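Local coordinates for lasso peptide isopeptidase AtxE2 (Asticcacaulis excentricus, PDB 5TXE), which hydrolyses the isopeptide bond of the lasso peptides astexin-2 and astexin-3, opening the threaded substrates into linear peptides, at residues Tyr69-Val74 and Pro132-Ser137; Pro518-Leu523 and Trp660-Ser665. The protein carries 1 engineered substitution. All coordinates share one frame; numbering follows the deposited sequence.

Contact 1 of 2, residues Tyr69-Val74 and Pro132-Ser137; sequences YVAFQV and PRWSPS
The indole NE1 of Trp134 donates to the backbone O of Ser62, so the ring that packs on Tyr69 and Ala71 is held at its polar corner by a residue of strand 61-63, next to strand 69-78 in the same sheet. The two segments belong to successive antiparallel sheets of the beta-propeller, and the contact is the seam between neighbouring blades. Ser62 serves both sides of it, since it also pairs through its backbone with Ala71 and its OG makes a weak bond with Pro132 O.

The backbones come nearest at Ala71 and Pro132, whose CA atoms are 6.5 Å apart, and the junction is made mostly by side chains. Along the strand Tyr69 and Ala71 point their CB atoms at the second segment, while Val70 and Phe72 turn the other way; the ring of Phe72 meets Tyr388, in the last strand of another propeller sheet.

Trp134 reaches over with the six-membered part of its indole. With CG beside the backbone N (chi1 -69°), this ring comes to lie by Tyr69 and Ala71: CH2 lies 3.6 Å from Tyr69 CB, and CZ2 sits 3.7 Å from Ala71 CB. The backbone carbon of Val70, at 4.3 Å from Trp134 CZ2, lies at the edge of the indole, near its plane. Tyr69 touches mainly through CB; the end of its side chain leads out of the contact, and the residue also touches Ala92 of strand 83-92. The small methyl of Ala71 fits between the indole and the proline ring, with Leu141 of the second blade touching both Ala71 and Trp134. On the proline side of that methyl, Pro132 CG lies 3.7 Å from Ala71 CB and 3.6 Å from Ala71 O.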
loop_
_atom_site.group_PDB
_atom_site.type_symbol
_atom_site.label_atom_id
_atom_site.label_comp_id
_atom_site.label_asym_id
_atom_site.label_seq_id
_atom_site.Cartn_x
_atom_site.Cartn_y
_atom_site.Cartn_z
ATOM N N TYR A 69 -3.568 -23.622 15.084
ATOM C CA TYR A 69 -4.406 -23.073 14.016
ATOM C C TYR A 69 -4.004 -21.638 13.687
ATOM O O TYR A 69 -3.483 -20.917 14.536
ATOM C CB TYR A 69 -5.900 -23.160 14.394
ATOM C CG TYR A 69 -6.347 -24.580 14.516
ATOM C CD1 TYR A 69 -6.750 -25.295 13.395
ATOM C CD2 TYR A 69 -6.320 -25.251 15.764
ATOM C CE1 TYR A 69 -7.137 -26.626 13.502
ATOM C CE2 TYR A 69 -6.697 -26.588 15.871
ATOM C CZ TYR A 69 -7.089 -27.270 14.733
ATOM O OH TYR A 69 -7.469 -28.596 14.818
ATOM N N VAL A 70 -4.202 -21.250 12.436
ATOM C CA VAL A 70 -4.016 -19.865 12.035
ATOM C C VAL A 70 -5.325 -19.356 11.438
ATOM O O VAL A 70 -5.958 -20.037 10.644
ATOM C CB VAL A 70 -2.856 -19.692 11.053
ATOM C CG1 VAL A 70 -3.024 -20.500 9.790
ATOM C CG2 VAL A 70 -2.657 -18.215 10.732
ATOM N N ALA A 71 -5.724 -18.166 11.852
ATOM C CA ALA A 71 -6.930 -17.513 11.371
ATOM C C ALA A 71 -6.552 -16.231 10.610
ATOM O O ALA A 71 -5.627 -15.496 11.003
ATOM C CB ALA A 71 -7.832 -17.168 12.547
ATOM N N PHE A 72 -7.275 -15.977 9.526
ATOM C CA PHE A 72 -6.983 -14.868 8.636
ATOM C C PHE A 72 -8.165 -14.660 7.694
ATOM O O PHE A 72 -8.943 -15.589 7.486
ATOM C CB PHE A 72 -5.733 -15.173 7.811
ATOM C CG PHE A 72 -5.802 -16.475 7.042
ATOM C CD1 PHE A 72 -5.603 -17.667 7.671
ATOM C CD2 PHE A 72 -6.090 -16.490 5.695
ATOM C CE1 PHE A 72 -5.654 -18.862 6.960
ATOM C CE2 PHE A 72 -6.176 -17.664 4.985
ATOM C CZ PHE A 72 -5.949 -18.865 5.617
ATOM N N GLN A 73 -8.273 -13.453 7.121
ATOM C CA GLN A 73 -9.304 -13.078 6.149
ATOM C C GLN A 73 -8.822 -13.111 4.743
ATOM O O GLN A 73 -7.723 -12.642 4.432
ATOM C CB GLN A 73 -9.842 -11.698 6.446
ATOM C CG GLN A 73 -11.038 -11.315 5.608
ATOM C CD GLN A 73 -11.276 -9.817 5.700
ATOM O OE1 GLN A 73 -12.314 -9.329 6.254
ATOM N NE2 GLN A 73 -10.271 -9.053 5.215
ATOM N N VAL A 74 -9.650 -13.708 3.884
ATOM C CA VAL A 74 -9.407 -13.773 2.432
ATOM C C VAL A 74 -10.417 -12.898 1.727
ATOM O O VAL A 74 -11.574 -12.860 2.103
ATOM C CB VAL A 74 -9.497 -15.212 1.843
ATOM C CG1 VAL A 74 -9.293 -15.172 0.342
ATOM C CG2 VAL A 74 -8.389 -16.106 2.410
ATOM N N PRO A 132 -8.074 -11.391 13.456
ATOM C CA PRO A 132 -8.966 -12.131 14.318
ATOM C C PRO A 132 -8.396 -12.359 15.698
ATOM O O PRO A 132 -7.226 -12.721 15.807
ATOM C CB PRO A 132 -9.095 -13.493 13.639
ATOM C CG PRO A 132 -8.186 -13.494 12.505
ATOM C CD PRO A 132 -7.443 -12.215 12.425
ATOM N N ARG A 133 -9.230 -12.190 16.717
ATOM C CA ARG A 133 -8.845 -12.398 18.105
ATOM C C ARG A 133 -9.342 -13.732 18.561
ATOM O O ARG A 133 -10.564 -13.978 18.542
ATOM C CB ARG A 133 -9.450 -11.317 18.959
ATOM C CG ARG A 133 -9.211 -9.902 18.420
ATOM C CD ARG A 133 -7.741 -9.737 18.530
ATOM N NE ARG A 133 -6.940 -8.787 17.739
ATOM C CZ ARG A 133 -6.992 -7.475 17.801
ATOM N NH1 ARG A 133 -7.937 -6.871 18.479
ATOM N NH2 ARG A 133 -6.150 -6.768 17.099
ATOM N N TRP A 134 -8.433 -14.619 18.910
ATOM C CA TRP A 134 -8.846 -15.913 19.452
ATOM C C TRP A 134 -9.283 -15.786 20.917
ATOM O O TRP A 134 -8.647 -15.101 21.703
ATOM C CB TRP A 134 -7.727 -16.896 19.389
ATOM C CG TRP A 134 -7.392 -17.305 18.056
ATOM C CD1 TRP A 134 -6.549 -16.661 17.211
ATOM C CD2 TRP A 134 -7.765 -18.534 17.396
ATOM N NE1 TRP A 134 -6.383 -17.400 16.065
ATOM C CE2 TRP A 134 -7.143 -18.546 16.159
ATOM C CE3 TRP A 134 -8.604 -19.600 17.726
ATOM C CZ2 TRP A 134 -7.316 -19.580 15.256
ATOM C CZ3 TRP A 134 -8.774 -20.639 16.817
ATOM C CH2 TRP A 134 -8.129 -20.619 15.609
ATOM N N SER A 135 -10.366 -16.452 21.286
ATOM C CA SER A 135 -10.734 -16.577 22.711
ATOM C C SER A 135 -9.634 -17.439 23.395
ATOM O O SER A 135 -8.955 -18.172 22.715
ATOM C CB SER A 135 -12.083 -17.254 22.878
ATOM O OG SER A 135 -12.091 -18.532 22.237
ATOM N N PRO A 136 -9.420 -17.284 24.714
ATOM C CA PRO A 136 -8.367 -18.034 25.459
ATOM C C PRO A 136 -8.532 -19.530 25.319
ATOM O O PRO A 136 -7.562 -20.232 25.208
ATOM C CB PRO A 136 -8.580 -17.616 26.911
ATOM C CG PRO A 136 -9.240 -16.253 26.825
ATOM C CD PRO A 136 -10.063 -16.247 25.546
ATOM N N SER A 137 -9.774 -20.002 25.255
ATOM C CA SER A 137 -10.018 -21.437 25.016
ATOM C C SER A 137 -9.664 -21.920 23.609
ATOM O O SER A 137 -9.654 -23.123 23.326
ATOM C CB SER A 137 -11.503 -21.746 25.243
ATOM O OG SER A 137 -12.329 -21.061 24.292
#

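Contact 2 of 2, residues Pro518-Leu523 and Trp660-Ser665; sequences PARVGL and WLMDQS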
loop_
_atom_site.group_PDB
_atom_site.type_symbol
_atom_site.label_atom_id
_atom_site.label_comp_id
_atom_site.label_asym_id
_atom_site.label_seq_id
_atom_site.Cartn_x
_atom_site.Cartn_y
_atom_site.Cartn_z
ATOM N N PRO A 518 13.209 2.844 -27.706
ATOM C CA PRO A 518 13.118 3.967 -26.796
ATOM C C PRO A 518 12.183 5.079 -27.256
ATOM O O PRO A 518 11.827 5.953 -26.449
ATOM C CB PRO A 518 14.560 4.495 -26.725
ATOM C CG PRO A 518 15.165 4.046 -28.041
ATOM C CD PRO A 518 14.564 2.718 -28.310
ATOM N N ALA A 519 11.797 5.045 -28.521
ATOM C CA ALA A 519 10.790 5.969 -29.010
ATOM C C ALA A 519 9.374 5.487 -28.625
ATOM O O ALA A 519 8.424 6.160 -29.005
ATOM C CB ALA A 519 10.892 6.102 -30.539
ATOM N N ARG A 520 9.226 4.291 -28.013
ATOM C CA ARG A 520 7.886 3.744 -27.682
ATOM C C ARG A 520 7.748 3.342 -26.217
ATOM O O ARG A 520 7.457 2.200 -25.873
ATOM C CB ARG A 520 7.480 2.613 -28.633
ATOM C CG ARG A 520 7.401 3.066 -30.101
ATOM C CD ARG A 520 6.753 1.972 -30.938
ATOM N NE ARG A 520 7.573 0.784 -31.112
ATOM C CZ ARG A 520 7.119 -0.477 -31.172
ATOM N NH1 ARG A 520 5.839 -0.792 -30.969
ATOM N NH2 ARG A 520 7.981 -1.464 -31.381
ATOM N N VAL A 521 7.972 4.330 -25.361
ATOM C CA VAL A 521 7.927 4.135 -23.922
ATOM C C VAL A 521 6.733 4.845 -23.276
ATOM O O VAL A 521 6.573 6.071 -23.405
ATOM C CB VAL A 521 9.191 4.630 -23.250
ATOM C CG1 VAL A 521 9.135 4.329 -21.781
ATOM C CG2 VAL A 521 10.380 3.935 -23.883
ATOM N N GLY A 522 5.952 4.045 -22.565
ATOM C CA GLY A 522 4.801 4.502 -21.832
ATOM C C GLY A 522 5.106 4.583 -20.364
ATOM O O GLY A 522 5.872 3.777 -19.840
ATOM N N LEU A 523 4.464 5.534 -19.689
ATOM C CA LEU A 523 4.658 5.707 -18.287
ATOM C C LEU A 523 3.309 5.772 -17.553
ATOM O O LEU A 523 2.430 6.469 -18.015
ATOM C CB LEU A 523 5.432 6.988 -18.045
ATOM C CG LEU A 523 5.731 7.372 -16.636
ATOM C CD1 LEU A 523 6.683 6.380 -15.971
ATOM C CD2 LEU A 523 6.354 8.758 -16.610
ATOM N N TRP A 660 -1.471 3.747 -28.755
ATOM C CA TRP A 660 -0.466 4.722 -29.007
ATOM C C TRP A 660 0.879 4.139 -29.236
ATOM O O TRP A 660 1.660 4.748 -29.964
ATOM C CB TRP A 660 -0.330 5.680 -27.870
ATOM C CG TRP A 660 -1.563 6.506 -27.650
ATOM C CD1 TRP A 660 -2.491 6.349 -26.665
ATOM C CD2 TRP A 660 -1.950 7.646 -28.403
ATOM N NE1 TRP A 660 -3.437 7.351 -26.751
ATOM C CE2 TRP A 660 -3.125 8.150 -27.824
ATOM C CE3 TRP A 660 -1.414 8.285 -29.530
ATOM C CZ2 TRP A 660 -3.774 9.252 -28.318
ATOM C CZ3 TRP A 660 -2.060 9.382 -30.032
ATOM C CH2 TRP A 660 -3.246 9.854 -29.424
ATOM N N LEU A 661 1.203 3.000 -28.620
ATOM C CA LEU A 661 2.536 2.427 -28.768
ATOM C C LEU A 661 2.626 1.285 -29.746
ATOM O O LEU A 661 3.716 0.990 -30.150
ATOM C CB LEU A 661 3.102 1.935 -27.446
ATOM C CG LEU A 661 3.135 2.945 -26.319
ATOM C CD1 LEU A 661 3.656 2.280 -25.050
ATOM C CD2 LEU A 661 3.946 4.179 -26.587
ATOM N N MET A 662 1.510 0.626 -30.101
ATOM C CA MET A 662 1.490 -0.421 -31.117
ATOM C C MET A 662 0.623 -0.086 -32.332
ATOM O O MET A 662 0.636 -0.856 -33.271
ATOM C CB MET A 662 0.994 -1.760 -30.526
ATOM C CG MET A 662 1.931 -2.393 -29.495
ATOM S SD MET A 662 1.153 -3.809 -28.762
ATOM C CE MET A 662 2.406 -4.507 -27.747
ATOM N N ASP A 663 -0.089 1.053 -32.338
ATOM C CA ASP A 663 -1.021 1.404 -33.406
ATOM C C ASP A 663 -2.049 0.291 -33.624
ATOM O O ASP A 663 -2.435 0.022 -34.726
ATOM C CB ASP A 663 -0.247 1.754 -34.695
ATOM C CG ASP A 663 0.754 2.943 -34.499
ATOM O OD1 ASP A 663 0.473 3.880 -33.705
ATOM O OD2 ASP A 663 1.828 2.927 -35.141
ATOM N N GLN A 664 -2.467 -0.358 -32.544
ATOM C CA GLN A 664 -3.452 -1.422 -32.634
ATOM C C GLN A 664 -4.697 -1.095 -31.850
ATOM O O GLN A 664 -4.630 -0.449 -30.796
ATOM C CB GLN A 664 -2.891 -2.698 -32.036
ATOM C CG GLN A 664 -2.160 -3.559 -33.058
ATOM C CD GLN A 664 -1.258 -4.554 -32.375
ATOM O OE1 GLN A 664 -1.488 -4.923 -31.221
ATOM N NE2 GLN A 664 -0.209 -4.976 -33.065
ATOM N N SER A 665 -5.826 -1.551 -32.356
ATOM C CA SER A 665 -7.105 -1.376 -31.694
ATOM C C SER A 665 -7.845 -2.688 -31.695
ATOM O O SER A 665 -7.768 -3.432 -32.638
ATOM C CB SER A 665 -7.950 -0.338 -32.425
ATOM O OG SER A 665 -8.175 -0.778 -33.741
#
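Arg520 and Leu661 bring the two backbones together, their CA atoms 5.6 Å apart, where the chain turns into strand 521-525 and helix 643-662 nears its end; Asp663, with positive phi, has already left the helical path. The backbone carbonyl of Leu661 receives the guanidinium of Arg520. NH1 lies 2.9 Å from Leu661 O in a nearly straight bond (167° at the hydrogen), the oxygen sitting in the guanidinium plane and the donor tilted 15° from the carbonyl plane. The arginine chain bends at chi3 (-70°), which brings the NH1 edge of the group up to the carbonyl oxygen and leaves CD 3.3 Å from the same Leu661 O. Its NE forms a salt bridge with Asp517, so two nitrogens fix the rotation of the group. Cut back to an alanine, the position is likely to leave the Leu661 carbonyl and the Asp517 carboxylate without this partner.

In the alpha/beta-hydrolase fold this strand lies inside the mixed sheet and runs toward the nucleophile position, occupied by the engineered Ala527, while the helix packs on one sheet face; Val521 points to the other, against Ile507 of helix 494-512. Leu661 lays its two methyls against the backbone of residues 520 to 522: CD2 is 3.9 Å from Arg520 C, and CD1, packed tightly where Gly522 has no side chain, is 3.8 Å from Gly522 N.

How the contacts relate
Contact 1 and contact 2 lie on opposite sides of the chain's centre, their own centres 48 Å apart and their nearest atoms about 30 Å apart. They share no strand, helix or sheet. Along the chain they follow in series: 69-74 with 132-137 joins two early blades of the propeller, and only after the remaining propeller sheets does the chain enter the hydrolase domain, where 518-523, leading into its eight-stranded mixed sheet, meets 660-665 at the end of helix 643-662. This is the two-part layout of the prolyl oligopeptidase family. Each contact lies within a single domain, and neither lies at the annotated catalytic or substrate-binding residues.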